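Local coordinates for protein putative secreted lipase (Streptomyces sp. W007, PDB 5H6B) that probably hydrolyses the ester bonds of triacylglycerols, as a thermostable secreted lipase of the alpha/beta-hydrolase kind, at residues R15-Y20 with L49-V54; D126-L131 with P188-T193; L144-L149 with D200-P205; G111-N116 with P175-L180; V219-L224 with R240-E245. One frame throughout, in Å; residues are numbered along the deposited sequence.

Interaction 1. Residues R15-Y20 with L49-V54; sequences RGWNDY and LAPYLV
Trp17 lays one face of its indole over the methyl of Ala50, and this is the tight part of the contact. Ala50 CB stands 3.5 Å from the centroid of the six-membered ring of Trp17, 16° off the ring normal, a CH-pi contact whose nearest ring atom is Trp17 CD2 at 3.4 Å. With CG anti to the backbone N (chi1 -179°), the indole is carried from its strand toward the helix and reaches Ala50 with both rings. Trp17 NE1 is hydrogen-bonded to Ser62 OG, which would help hold the indole in this rotation. Trp17 CZ3 comes obliquely to Pro51 CD at 4.2 Å. The strand 16-17 is an outermost strand of the parallel sheet of this alpha/beta-hydrolase fold, bonded to the strand 59-63, and the helix 49-54 packs beside it. One turn further along that helix, Val54 CG2 lies 3.3 Å from Gly16 O and also faces Trp17 CB. Toward solvent the packing is looser: Arg15 crosses Val54 with its exposed side chain, bent at chi3. Val54 O sits 3.1 Å above the guanidinium plane of Arg15, off toward the rim, where the angles are too poor for a hydrogen bond.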
# COMPACT_ATOMS: atom_id res chain seq x y z
N ARG A 15 21.18 1.72 -2.81
CA ARG A 15 19.87 2.17 -3.32
C ARG A 15 19.55 1.47 -4.63
O ARG A 15 20.45 1.12 -5.39
CB ARG A 15 19.87 3.68 -3.54
CG ARG A 15 20.94 4.17 -4.49
CD ARG A 15 20.80 5.66 -4.73
NE ARG A 15 21.10 6.44 -3.54
CZ ARG A 15 20.95 7.76 -3.44
NH1 ARG A 15 20.48 8.47 -4.47
NH2 ARG A 15 21.26 8.39 -2.31
N GLY A 16 18.26 1.26 -4.88
CA GLY A 16 17.82 0.56 -6.08
C GLY A 16 16.35 0.19 -6.06
O GLY A 16 15.68 0.36 -5.03
N TRP A 17 15.85 -0.29 -7.20
CA TRP A 17 14.48 -0.74 -7.32
C TRP A 17 14.49 -2.15 -7.90
O TRP A 17 14.83 -2.35 -9.06
CB TRP A 17 13.65 0.25 -8.16
CG TRP A 17 12.18 -0.12 -8.34
CD1 TRP A 17 11.47 -1.05 -7.63
CD2 TRP A 17 11.27 0.45 -9.28
NE1 TRP A 17 10.18 -1.10 -8.09
CE2 TRP A 17 10.03 -0.19 -9.10
CE3 TRP A 17 11.39 1.43 -10.28
CZ2 TRP A 17 8.90 0.12 -9.87
CZ3 TRP A 17 10.26 1.75 -11.04
CH2 TRP A 17 9.03 1.09 -10.83
N ASN A 18 14.11 -3.13 -7.08
CA ASN A 18 14.22 -4.54 -7.41
C ASN A 18 15.64 -5.00 -7.78
O ASN A 18 15.83 -5.96 -8.52
CB ASN A 18 13.18 -4.92 -8.48
CG ASN A 18 11.77 -4.83 -7.96
OD1 ASN A 18 11.54 -4.88 -6.75
ND2 ASN A 18 10.82 -4.72 -8.86
N ASP A 19 16.62 -4.32 -7.19
CA ASP A 19 18.01 -4.72 -7.26
C ASP A 19 18.28 -5.54 -5.99
O ASP A 19 18.46 -4.98 -4.91
CB ASP A 19 18.90 -3.49 -7.36
CG ASP A 19 20.39 -3.82 -7.36
OD1 ASP A 19 20.79 -4.97 -7.05
OD2 ASP A 19 21.18 -2.89 -7.65
N TYR A 20 18.32 -6.86 -6.15
CA TYR A 20 18.57 -7.79 -5.03
C TYR A 20 20.02 -7.87 -4.52
O TYR A 20 20.29 -8.62 -3.59
CB TYR A 20 18.03 -9.19 -5.38
CG TYR A 20 16.51 -9.19 -5.42
CD1 TYR A 20 15.80 -8.84 -6.58
CD2 TYR A 20 15.78 -9.50 -4.27
CE1 TYR A 20 14.41 -8.82 -6.60
CE2 TYR A 20 14.39 -9.48 -4.27
CZ TYR A 20 13.71 -9.14 -5.43
OH TYR A 20 12.34 -9.13 -5.40
N LEU A 49 6.83 6.94 -7.26
CA LEU A 49 7.29 6.71 -5.88
C LEU A 49 8.58 5.91 -5.74
O LEU A 49 9.39 6.24 -4.87
CB LEU A 49 6.22 6.04 -5.01
CG LEU A 49 6.62 5.71 -3.56
CD1 LEU A 49 7.04 6.97 -2.80
CD2 LEU A 49 5.50 4.98 -2.81
N ALA A 50 8.76 4.86 -6.53
CA ALA A 50 9.98 4.05 -6.40
C ALA A 50 11.26 4.84 -6.68
O ALA A 50 12.14 4.86 -5.83
CB ALA A 50 9.93 2.76 -7.22
N PRO A 51 11.35 5.54 -7.84
CA PRO A 51 12.49 6.47 -8.03
C PRO A 51 12.61 7.57 -6.97
O PRO A 51 13.71 7.95 -6.61
CB PRO A 51 12.20 7.13 -9.39
CG PRO A 51 11.29 6.20 -10.09
CD PRO A 51 10.48 5.47 -9.03
N TYR A 52 11.48 8.09 -6.51
CA TYR A 52 11.46 9.11 -5.47
C TYR A 52 12.13 8.62 -4.18
O TYR A 52 12.86 9.36 -3.54
CB TYR A 52 10.01 9.51 -5.22
CG TYR A 52 9.74 10.60 -4.21
CD1 TYR A 52 9.68 10.30 -2.84
CD2 TYR A 52 9.47 11.91 -4.63
CE1 TYR A 52 9.40 11.29 -1.92
CE2 TYR A 52 9.17 12.90 -3.71
CZ TYR A 52 9.14 12.58 -2.35
OH TYR A 52 8.86 13.55 -1.43
N LEU A 53 11.87 7.37 -3.82
CA LEU A 53 12.51 6.76 -2.66
C LEU A 53 13.95 6.35 -2.94
O LEU A 53 14.80 6.48 -2.06
CB LEU A 53 11.71 5.56 -2.15
CG LEU A 53 10.34 5.92 -1.59
CD1 LEU A 53 9.64 4.65 -1.13
CD2 LEU A 53 10.44 6.93 -0.46
N VAL A 54 14.23 5.87 -4.15
CA VAL A 54 15.60 5.54 -4.54
C VAL A 54 16.50 6.77 -4.43
O VAL A 54 17.64 6.66 -3.97
CB VAL A 54 15.66 4.92 -5.95
CG1 VAL A 54 17.09 4.84 -6.48
CG2 VAL A 54 15.05 3.52 -5.93

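Interaction 2. Residues D126-L131 with P188-T193; sequences DKVNAL and PGVRYT
Asn129 O and Leu131 O each accept a backbone N-H from the strand beside them, while Leu131 N gives its own to Arg191 O. The bond from Arg191 N to Asn129 O is 2.8 Å and nearly straight at 171°; that from Thr193 N to Leu131 O measures 3.0 Å. This is parallel pairing, Ala130 beside Arg191 and Leu131 beside Tyr192. A water donates to both Leu131 O and Thr193 O, bridging two acceptors that cannot bond each other. Val190 lies just ahead of the paired residues. Val190 CB is 4.0 Å from Asn129 O. From there the two methyls part: Val190 CG1, anti to the backbone N (chi1 -177°), approaches Asn129 O and Leu131 N, and also lies over one face of the Tyr192 ring, off toward its rim; Val190 CG2, beside the backbone N, meets Val128 O at 3.4 Å. Leu131 CD2 touches Tyr192 CE2 obliquely at 4.2 Å, on the sheet face opposite Ala130 and Arg191. The hydroxyl of Tyr192 is bonded to Val187 N, just before the segment 188-193. The strand 128-134 runs between 103-108 and 191-196 in the parallel sheet, and the helix 115-121 covers the face of Leu131 and Tyr192 with Asn116 and Leu119.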
# COMPACT_ATOMS: atom_id res chain seq x y z
N ASP A 126 6.56 -9.96 13.11
CA ASP A 126 7.99 -10.18 13.32
C ASP A 126 8.85 -9.45 12.31
O ASP A 126 9.84 -8.84 12.69
CB ASP A 126 8.31 -11.69 13.27
CG ASP A 126 7.70 -12.45 14.43
OD1 ASP A 126 7.61 -11.88 15.53
OD2 ASP A 126 7.31 -13.62 14.23
N LYS A 127 8.44 -9.49 11.05
CA LYS A 127 9.27 -9.03 9.93
C LYS A 127 9.00 -7.59 9.46
O LYS A 127 9.66 -7.13 8.54
CB LYS A 127 9.10 -10.02 8.78
CG LYS A 127 9.56 -11.44 9.11
CD LYS A 127 8.52 -12.47 8.71
CE LYS A 127 8.91 -13.89 9.12
NZ LYS A 127 8.01 -14.91 8.50
N VAL A 128 8.07 -6.87 10.10
CA VAL A 128 7.66 -5.53 9.63
C VAL A 128 7.66 -4.46 10.73
O VAL A 128 7.00 -4.61 11.76
CB VAL A 128 6.26 -5.56 8.96
CG1 VAL A 128 5.77 -4.16 8.60
CG2 VAL A 128 6.29 -6.43 7.72
N ASN A 129 8.35 -3.36 10.45
CA ASN A 129 8.45 -2.21 11.34
C ASN A 129 7.30 -1.21 11.12
O ASN A 129 6.68 -0.75 12.07
CB ASN A 129 9.82 -1.55 11.12
CG ASN A 129 9.92 -0.17 11.75
OD1 ASN A 129 9.98 -0.04 12.96
ND2 ASN A 129 9.95 0.86 10.93
N ALA A 130 7.04 -0.88 9.85
CA ALA A 130 6.04 0.13 9.50
C ALA A 130 5.20 -0.28 8.28
O ALA A 130 5.70 -0.89 7.33
CB ALA A 130 6.69 1.49 9.27
N LEU A 131 3.90 0.02 8.37
CA LEU A 131 2.99 -0.14 7.28
C LEU A 131 2.38 1.22 6.97
O LEU A 131 1.62 1.77 7.78
CB LEU A 131 1.88 -1.13 7.62
CG LEU A 131 0.77 -1.28 6.56
CD1 LEU A 131 1.31 -1.62 5.18
CD2 LEU A 131 -0.24 -2.31 7.00
N PRO A 188 0.70 -5.21 17.79
CA PRO A 188 1.80 -4.53 18.50
C PRO A 188 3.15 -4.77 17.80
O PRO A 188 3.34 -5.82 17.16
CB PRO A 188 1.75 -5.14 19.91
CG PRO A 188 1.11 -6.47 19.74
CD PRO A 188 0.24 -6.42 18.51
N GLY A 189 4.06 -3.80 17.90
CA GLY A 189 5.36 -3.82 17.23
C GLY A 189 5.45 -3.01 15.94
O GLY A 189 6.55 -2.80 15.44
N VAL A 190 4.31 -2.55 15.40
CA VAL A 190 4.27 -1.94 14.07
C VAL A 190 3.78 -0.49 14.12
O VAL A 190 2.81 -0.17 14.82
CB VAL A 190 3.38 -2.76 13.10
CG1 VAL A 190 3.39 -2.16 11.69
CG2 VAL A 190 3.84 -4.21 13.07
N ARG A 191 4.47 0.39 13.38
CA ARG A 191 4.05 1.78 13.24
C ARG A 191 3.24 1.96 11.95
O ARG A 191 3.73 1.73 10.85
CB ARG A 191 5.25 2.72 13.30
CG ARG A 191 6.02 2.58 14.62
CD ARG A 191 6.36 3.91 15.28
NE ARG A 191 7.68 4.42 14.89
CZ ARG A 191 8.14 5.65 15.14
NH1 ARG A 191 7.40 6.56 15.78
NH2 ARG A 191 9.36 5.99 14.73
N TYR A 192 1.98 2.36 12.12
CA TYR A 192 1.02 2.47 11.03
C TYR A 192 0.80 3.91 10.68
O TYR A 192 0.56 4.73 11.58
CB TYR A 192 -0.32 1.89 11.47
CG TYR A 192 -0.34 0.41 11.76
CD1 TYR A 192 0.13 -0.10 12.99
CD2 TYR A 192 -0.86 -0.49 10.84
CE1 TYR A 192 0.07 -1.45 13.27
CE2 TYR A 192 -0.93 -1.84 11.12
CZ TYR A 192 -0.47 -2.32 12.33
OH TYR A 192 -0.53 -3.68 12.54
N THR A 193 0.85 4.22 9.38
CA THR A 193 0.44 5.54 8.86
C THR A 193 -0.62 5.31 7.76
O THR A 193 -0.57 4.32 7.03
CB THR A 193 1.64 6.32 8.28
OG1 THR A 193 2.71 6.35 9.25
CG2 THR A 193 1.26 7.76 7.89
O HOH W 1 -1.12 1.82 7.70

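Interaction 3. Residues L144-L149 with D200-P205; sequences LGLTKL and DQVVTP
Gly145 brings its bare backbone against the carbonyl of Val202, with Gly145 CA 3.4 Å from Val202 O in a CA-H...O contact and no side chain between. A CB at this glycine would collide with that oxygen, so the helix 143-147 can approach the loop 200-205 only because nothing projects there. The same Val202 O accepts a hydrogen bond from Thr141 OG1. Val202 sets both methyls against Gly145 O, CG1 at 3.6 Å, while Val202 CG2, anti to the carbonyl carbon and beside the backbone N, also meets Leu149 CD2 at 4.0 Å, the two side chains roughly perpendicular. The loop is shaped by Asp200, whose OD1 takes the N-H groups of Val202 and Val203, each at 2.9 Å, forming an Asx turn and an Asx motif; the first arrives nearly along the C-O axis, the second from above the carboxylate plane. Asp200 OD2 bonds to His232 ND1, consistent with the acid of a Ser-His-Asp triad in an alpha/beta hydrolase. Nearer solvent, the methylene chain of Lys148 crosses Gln201, with Lys148 CD 3.4 Å from Gln201 O. A water links Lys148 O, to which it donates, with Gln201 NE2, from which it accepts; that amide nitrogen is also bonded to Glu231.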
# COMPACT_ATOMS: atom_id res chain seq x y z
N LEU A 144 -19.63 -1.09 -6.24
CA LEU A 144 -19.89 0.18 -6.94
C LEU A 144 -18.69 1.12 -6.89
O LEU A 144 -18.28 1.68 -7.92
CB LEU A 144 -21.12 0.88 -6.31
CG LEU A 144 -21.60 2.21 -6.91
CD1 LEU A 144 -22.04 2.03 -8.36
CD2 LEU A 144 -22.72 2.80 -6.05
N GLY A 145 -18.14 1.30 -5.69
CA GLY A 145 -16.89 2.01 -5.49
C GLY A 145 -15.74 1.46 -6.34
O GLY A 145 -15.03 2.22 -7.00
N LEU A 146 -15.59 0.14 -6.35
CA LEU A 146 -14.54 -0.49 -7.17
C LEU A 146 -14.74 -0.28 -8.66
O LEU A 146 -13.75 -0.15 -9.40
CB LEU A 146 -14.41 -1.97 -6.84
CG LEU A 146 -13.91 -2.26 -5.41
CD1 LEU A 146 -14.16 -3.72 -5.05
CD2 LEU A 146 -12.43 -1.91 -5.24
N THR A 147 -16.00 -0.20 -9.11
CA THR A 147 -16.28 0.13 -10.52
C THR A 147 -15.77 1.52 -10.90
O THR A 147 -15.53 1.79 -12.07
CB THR A 147 -17.78 0.02 -10.88
OG1 THR A 147 -18.53 1.02 -10.18
CG2 THR A 147 -18.35 -1.38 -10.56
N LYS A 148 -15.60 2.41 -9.93
CA LYS A 148 -15.02 3.73 -10.21
C LYS A 148 -13.52 3.71 -10.55
O LYS A 148 -13.00 4.72 -11.03
CB LYS A 148 -15.34 4.71 -9.07
CG LYS A 148 -16.84 4.84 -8.85
CD LYS A 148 -17.23 6.22 -8.33
CE LYS A 148 -18.66 6.22 -7.79
NZ LYS A 148 -19.61 5.75 -8.84
N LEU A 149 -12.85 2.58 -10.31
CA LEU A 149 -11.50 2.35 -10.87
C LEU A 149 -11.46 2.10 -12.39
O LEU A 149 -10.46 2.40 -13.04
CB LEU A 149 -10.82 1.17 -10.20
CG LEU A 149 -10.48 1.27 -8.72
CD1 LEU A 149 -10.17 -0.12 -8.16
CD2 LEU A 149 -9.32 2.25 -8.49
N ASP A 200 -11.78 11.01 -2.20
CA ASP A 200 -11.80 9.60 -2.56
C ASP A 200 -13.20 9.19 -3.04
O ASP A 200 -14.16 9.29 -2.29
CB ASP A 200 -11.34 8.72 -1.41
CG ASP A 200 -10.82 7.36 -1.87
OD1 ASP A 200 -11.56 6.67 -2.61
OD2 ASP A 200 -9.68 6.98 -1.48
N GLN A 201 -13.28 8.72 -4.28
CA GLN A 201 -14.54 8.27 -4.89
C GLN A 201 -14.76 6.74 -4.85
O GLN A 201 -15.85 6.27 -5.17
CB GLN A 201 -14.61 8.78 -6.34
CG GLN A 201 -13.81 8.01 -7.42
CD GLN A 201 -12.30 8.28 -7.43
OE1 GLN A 201 -11.68 8.51 -6.38
NE2 GLN A 201 -11.70 8.21 -8.63
N VAL A 202 -13.72 5.99 -4.49
CA VAL A 202 -13.69 4.52 -4.55
C VAL A 202 -13.98 3.87 -3.19
O VAL A 202 -14.58 2.80 -3.14
CB VAL A 202 -12.29 4.00 -5.00
CG1 VAL A 202 -12.15 2.48 -4.88
CG2 VAL A 202 -11.99 4.47 -6.42
N VAL A 203 -13.49 4.50 -2.12
CA VAL A 203 -13.50 3.94 -0.77
C VAL A 203 -14.10 5.01 0.12
O VAL A 203 -13.39 5.90 0.60
CB VAL A 203 -12.07 3.63 -0.27
CG1 VAL A 203 -12.12 3.05 1.14
CG2 VAL A 203 -11.35 2.70 -1.23
N THR A 204 -15.42 4.93 0.29
CA THR A 204 -16.17 5.92 1.04
C THR A 204 -17.01 5.24 2.14
O THR A 204 -17.34 4.05 2.03
CB THR A 204 -17.11 6.73 0.13
OG1 THR A 204 -18.00 5.85 -0.55
CG2 THR A 204 -16.31 7.54 -0.88
N PRO A 205 -17.32 5.96 3.22
CA PRO A 205 -16.75 7.29 3.52
C PRO A 205 -15.24 7.15 3.75
O PRO A 205 -14.79 6.10 4.23
CB PRO A 205 -17.49 7.72 4.79
CG PRO A 205 -18.67 6.80 4.90
CD PRO A 205 -18.23 5.51 4.28
O HOH W 2 -13.21 7.40 -10.93

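Interaction 4. Residues G111-N116 with P175-L180; sequences GGMMPN and PFITKL
The short helix 110-113, which leads away from the probable nucleophile elbow, sends Met113 outward to meet the helix 175-181. The thioether of Met113 is the hub. Its CG is anti to the backbone N (chi1 173°) and the chain then bends at chi2 and chi3, which brings SD and CE among three side chains of the opposite helix. Met113 SD lies at the edge of the Phe176 ring and in its plane, 3.9 Å from Phe176 CE2 and 5.3 Å from the ring centroid: a Met-aromatic contact made edge-on, the two side chains running antiparallel alongside each other. Met113 SD is also 3.7 Å from Leu180 CD2, and Met113 CE meets Ile177 CD1 at 4.0 Å. The other branch of Leu180, CD1, packs on Asn116, 3.6 Å from the carbonyl carbon Asn116 C and 4.0 Å from Asn116 CB. The Phe176 ring also meets that of Tyr117, their planes about 15° apart. Replacing Met113 with alanine would probably open a gap between the helices and leave the Phe176 edge, Ile177 CD1 and Leu180 CD2 without their common partner. Every touching residue is buried, and the side-chain packing round Met113 is apolar, joining the helical segments 110-113 and 115-121, which follow the probable nucleophile elbow of an alpha/beta hydrolase, to the helix 175-181.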
# COMPACT_ATOMS: atom_id res chain seq x y z
N GLY A 111 -3.54 -2.62 -1.72
CA GLY A 111 -2.20 -2.93 -1.22
C GLY A 111 -1.84 -2.33 0.13
O GLY A 111 -0.88 -2.77 0.76
N GLY A 112 -2.56 -1.30 0.56
CA GLY A 112 -2.43 -0.76 1.90
C GLY A 112 -3.23 -1.55 2.93
O GLY A 112 -2.93 -1.51 4.11
N MET A 113 -4.27 -2.26 2.47
CA MET A 113 -5.11 -3.06 3.35
C MET A 113 -4.65 -4.51 3.50
O MET A 113 -4.53 -5.00 4.62
CB MET A 113 -6.57 -3.01 2.88
CG MET A 113 -7.49 -3.95 3.65
SD MET A 113 -7.55 -5.57 2.86
CE MET A 113 -8.73 -5.31 1.53
N MET A 114 -4.41 -5.18 2.38
CA MET A 114 -4.01 -6.60 2.37
C MET A 114 -2.86 -7.01 3.32
O MET A 114 -2.92 -8.09 3.88
CB MET A 114 -3.68 -7.04 0.93
CG MET A 114 -3.05 -8.42 0.78
SD MET A 114 -1.26 -8.38 0.93
CE MET A 114 -0.79 -8.15 -0.78
N PRO A 115 -1.79 -6.19 3.46
CA PRO A 115 -0.71 -6.50 4.44
C PRO A 115 -1.15 -6.69 5.92
O PRO A 115 -0.47 -7.36 6.69
CB PRO A 115 0.23 -5.31 4.32
CG PRO A 115 0.05 -4.84 2.90
CD PRO A 115 -1.40 -5.07 2.57
N ASN A 116 -2.28 -6.10 6.30
CA ASN A 116 -2.84 -6.33 7.63
C ASN A 116 -3.23 -7.79 7.86
O ASN A 116 -3.17 -8.28 8.99
CB ASN A 116 -4.03 -5.39 7.88
CG ASN A 116 -3.62 -3.93 7.84
OD1 ASN A 116 -4.02 -3.17 6.95
ND2 ASN A 116 -2.80 -3.53 8.78
N PRO A 175 -16.86 -12.23 3.81
CA PRO A 175 -16.17 -13.10 4.75
C PRO A 175 -14.75 -12.62 5.01
O PRO A 175 -14.30 -12.67 6.15
CB PRO A 175 -16.19 -14.47 4.06
CG PRO A 175 -17.40 -14.43 3.18
CD PRO A 175 -17.57 -12.99 2.76
N PHE A 176 -14.05 -12.15 3.98
CA PHE A 176 -12.66 -11.72 4.15
C PHE A 176 -12.51 -10.50 5.07
O PHE A 176 -11.67 -10.50 5.98
CB PHE A 176 -12.00 -11.40 2.80
CG PHE A 176 -10.57 -10.97 2.94
CD1 PHE A 176 -9.58 -11.90 3.15
CD2 PHE A 176 -10.24 -9.61 2.94
CE1 PHE A 176 -8.26 -11.51 3.31
CE2 PHE A 176 -8.93 -9.22 3.10
CZ PHE A 176 -7.94 -10.17 3.29
N ILE A 177 -13.29 -9.45 4.81
CA ILE A 177 -13.22 -8.22 5.61
C ILE A 177 -13.66 -8.51 7.06
O ILE A 177 -12.99 -8.08 8.01
CB ILE A 177 -14.04 -7.07 4.96
CG1 ILE A 177 -13.36 -6.63 3.65
CG2 ILE A 177 -14.21 -5.87 5.89
CD1 ILE A 177 -11.93 -6.12 3.78
N THR A 178 -14.73 -9.29 7.22
CA THR A 178 -15.18 -9.74 8.55
C THR A 178 -14.06 -10.41 9.37
O THR A 178 -13.80 -10.05 10.51
CB THR A 178 -16.40 -10.70 8.43
OG1 THR A 178 -17.45 -10.03 7.72
CG2 THR A 178 -16.92 -11.12 9.82
N LYS A 179 -13.37 -11.36 8.75
CA LYS A 179 -12.24 -12.03 9.41
C LYS A 179 -11.17 -11.03 9.78
O LYS A 179 -10.73 -10.99 10.93
CB LYS A 179 -11.63 -13.12 8.51
CG LYS A 179 -10.36 -13.74 9.08
CD LYS A 179 -10.01 -15.07 8.42
CE LYS A 179 -8.66 -15.55 8.93
NZ LYS A 179 -8.35 -16.93 8.48
N LEU A 180 -10.75 -10.24 8.79
CA LEU A 180 -9.63 -9.30 8.97
C LEU A 180 -9.82 -8.31 10.12
O LEU A 180 -8.85 -8.01 10.83
CB LEU A 180 -9.38 -8.52 7.67
CG LEU A 180 -8.21 -7.52 7.63
CD1 LEU A 180 -6.85 -8.19 7.83
CD2 LEU A 180 -8.27 -6.78 6.29

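Interaction 5. Residues V219-L224 with R240-E245; sequences VLLQDL and RIAFHE
Glu245 OE1 is gripped by two groups, Thr258 OG1 and Asn248 ND2, while OE2 makes a salt bridge to Arg217, and against this buried carboxylate lie the side chains of Val219 and Leu224. Leu224 CD1 is 4.0 Å from both Glu245 CG and Glu245 OE1, the leucine side chain lying roughly perpendicular to that of the glutamate. Val219 points against the glutamate and sets Val219 CG2 4.0 Å from Glu245 OE2. The glutamate has CG anti to the backbone N (chi1 -164°) and bends at chi2 (65°), which turns the carboxylate back toward the strand 216-220, where Arg217 stands. One charged and two neutral polar partners, with apolar flanks, hold the group, and the charge of Arg217 would be expected to favour its ionised form. A leucine in place of Glu245 would probably leave Arg217 without its carboxylate mate and Thr258 and Asn248 without their acceptor. Toward the start of the helix 240-250 the contact is purely apolar. Leu221 CD1 reaches Ile241 CG2 at 3.7 Å, and the same Leu221 methyl lies 4.3 Å from Ala242 CB. Ile241 CG2 is shared, since Leu224 CB also meets it, at 4.2 Å. The strand 216-220, outermost in the parallel sheet and bonded to 191-196, runs into the short, weakly bonded helix 221-224, which packs on the helix 240-250; the helix 232-237 adds Ile235 against both Leu221 and Ala242, and the long helix also meets the helix 49-54 through Phe243 and His244.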
# COMPACT_ATOMS: atom_id res chain seq x y z
N VAL A 219 -3.65 10.68 8.49
CA VAL A 219 -3.35 11.96 7.87
C VAL A 219 -4.32 12.22 6.72
O VAL A 219 -4.53 11.36 5.85
CB VAL A 219 -1.92 11.94 7.33
CG1 VAL A 219 -1.55 13.29 6.71
CG2 VAL A 219 -0.94 11.56 8.45
N LEU A 220 -4.90 13.41 6.74
CA LEU A 220 -5.76 13.88 5.69
C LEU A 220 -4.91 14.72 4.75
O LEU A 220 -4.33 15.73 5.17
CB LEU A 220 -6.91 14.71 6.26
CG LEU A 220 -7.94 15.21 5.24
CD1 LEU A 220 -8.61 14.04 4.54
CD2 LEU A 220 -8.98 16.11 5.90
N LEU A 221 -4.84 14.30 3.49
CA LEU A 221 -4.03 14.97 2.47
C LEU A 221 -4.30 16.48 2.36
O LEU A 221 -3.38 17.27 2.13
CB LEU A 221 -4.28 14.33 1.09
CG LEU A 221 -3.51 14.87 -0.12
CD1 LEU A 221 -2.03 14.56 0.07
CD2 LEU A 221 -4.07 14.29 -1.43
N GLN A 222 -5.56 16.86 2.51
CA GLN A 222 -5.94 18.25 2.39
C GLN A 222 -5.48 19.09 3.61
O GLN A 222 -5.35 20.30 3.49
CB GLN A 222 -7.42 18.42 2.09
CG GLN A 222 -7.84 17.95 0.68
CD GLN A 222 -7.71 16.45 0.46
OE1 GLN A 222 -7.26 15.99 -0.59
NE2 GLN A 222 -8.10 15.68 1.45
N ASP A 223 -5.19 18.45 4.76
CA ASP A 223 -4.53 19.15 5.89
C ASP A 223 -3.11 19.56 5.53
O ASP A 223 -2.63 20.58 6.01
CB ASP A 223 -4.47 18.28 7.18
CG ASP A 223 -5.82 18.16 7.87
OD1 ASP A 223 -6.70 18.98 7.61
OD2 ASP A 223 -6.01 17.23 8.67
N LEU A 224 -2.46 18.76 4.69
CA LEU A 224 -1.11 19.03 4.21
C LEU A 224 -1.12 20.08 3.09
O LEU A 224 -0.29 20.98 3.08
CB LEU A 224 -0.46 17.73 3.70
CG LEU A 224 -0.47 16.53 4.65
CD1 LEU A 224 0.11 15.33 3.94
CD2 LEU A 224 0.30 16.88 5.92
N ARG A 240 3.18 13.76 -5.32
CA ARG A 240 4.42 13.96 -4.56
C ARG A 240 4.19 14.51 -3.14
O ARG A 240 5.04 14.32 -2.28
CB ARG A 240 5.37 14.93 -5.26
CG ARG A 240 6.19 14.34 -6.37
CD ARG A 240 5.39 14.25 -7.63
NE ARG A 240 6.20 13.91 -8.79
CZ ARG A 240 5.72 13.45 -9.96
NH1 ARG A 240 4.39 13.24 -10.14
NH2 ARG A 240 6.57 13.17 -10.93
N ILE A 241 3.08 15.21 -2.92
CA ILE A 241 2.71 15.63 -1.57
C ILE A 241 2.49 14.38 -0.72
O ILE A 241 3.13 14.22 0.33
CB ILE A 241 1.48 16.57 -1.58
CG1 ILE A 241 1.87 17.92 -2.19
CG2 ILE A 241 0.94 16.76 -0.18
CD1 ILE A 241 0.70 18.76 -2.66
N ALA A 242 1.64 13.48 -1.20
CA ALA A 242 1.46 12.19 -0.55
C ALA A 242 2.79 11.45 -0.39
O ALA A 242 3.08 10.95 0.70
CB ALA A 242 0.46 11.32 -1.29
N PHE A 243 3.61 11.43 -1.43
CA PHE A 243 4.88 10.69 -1.34
C PHE A 243 5.90 11.31 -0.36
O PHE A 243 6.65 10.58 0.28
CB PHE A 243 5.49 10.47 -2.74
CG PHE A 243 4.60 9.69 -3.70
CD1 PHE A 243 3.58 8.84 -3.25
CD2 PHE A 243 4.80 9.80 -5.08
CE1 PHE A 243 2.78 8.13 -4.15
CE2 PHE A 243 4.00 9.09 -5.98
CZ PHE A 243 2.99 8.25 -5.52
N HIS A 244 5.91 12.64 -0.23
CA HIS A 244 6.71 13.30 0.80
C HIS A 244 6.31 12.83 2.18
O HIS A 244 7.19 12.56 3.04
CB HIS A 244 6.56 14.81 0.71
CG HIS A 244 7.56 15.56 1.52
ND1 HIS A 244 7.32 16.00 2.81
CD2 HIS A 244 8.82 15.96 1.22
CE1 HIS A 244 8.39 16.63 3.26
NE2 HIS A 244 9.31 16.63 2.31
N GLU A 245 4.99 12.73 2.40
CA GLU A 245 4.46 12.20 3.66
C GLU A 245 4.85 10.74 3.86
O GLU A 245 5.15 10.33 4.97
CB GLU A 245 2.95 12.42 3.75
CG GLU A 245 2.38 12.27 5.15
CD GLU A 245 2.88 13.34 6.14
OE1 GLU A 245 3.58 14.29 5.75
OE2 GLU A 245 2.56 13.22 7.33

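Interactions 1, 2 and 5 reach the same parallel sheet: interaction 1 at one outermost strand, interaction 5 at the other, interaction 2 between strands 128-134 and 191-196, the latter next to strand 216-220. Interactions 1 and 5 touch through Leu49 CD1 and Phe243 CG at 3.8 Å, where helices 49-54 and 240-250 pack. Interaction 2 meets interaction 4 where Leu131 CD1 lies 3.9 Å from Pro115 CB. Interactions 3 and 4, centres about 17 Å apart, carry or adjoin parts of the probable active site: loop 200-205 carries Asp200, the likely triad acid, and segment 111-116 follows the likely nucleophile Ser109. Interaction 1 lies across the chain's centre, about 29 Å from interaction 3 between centres.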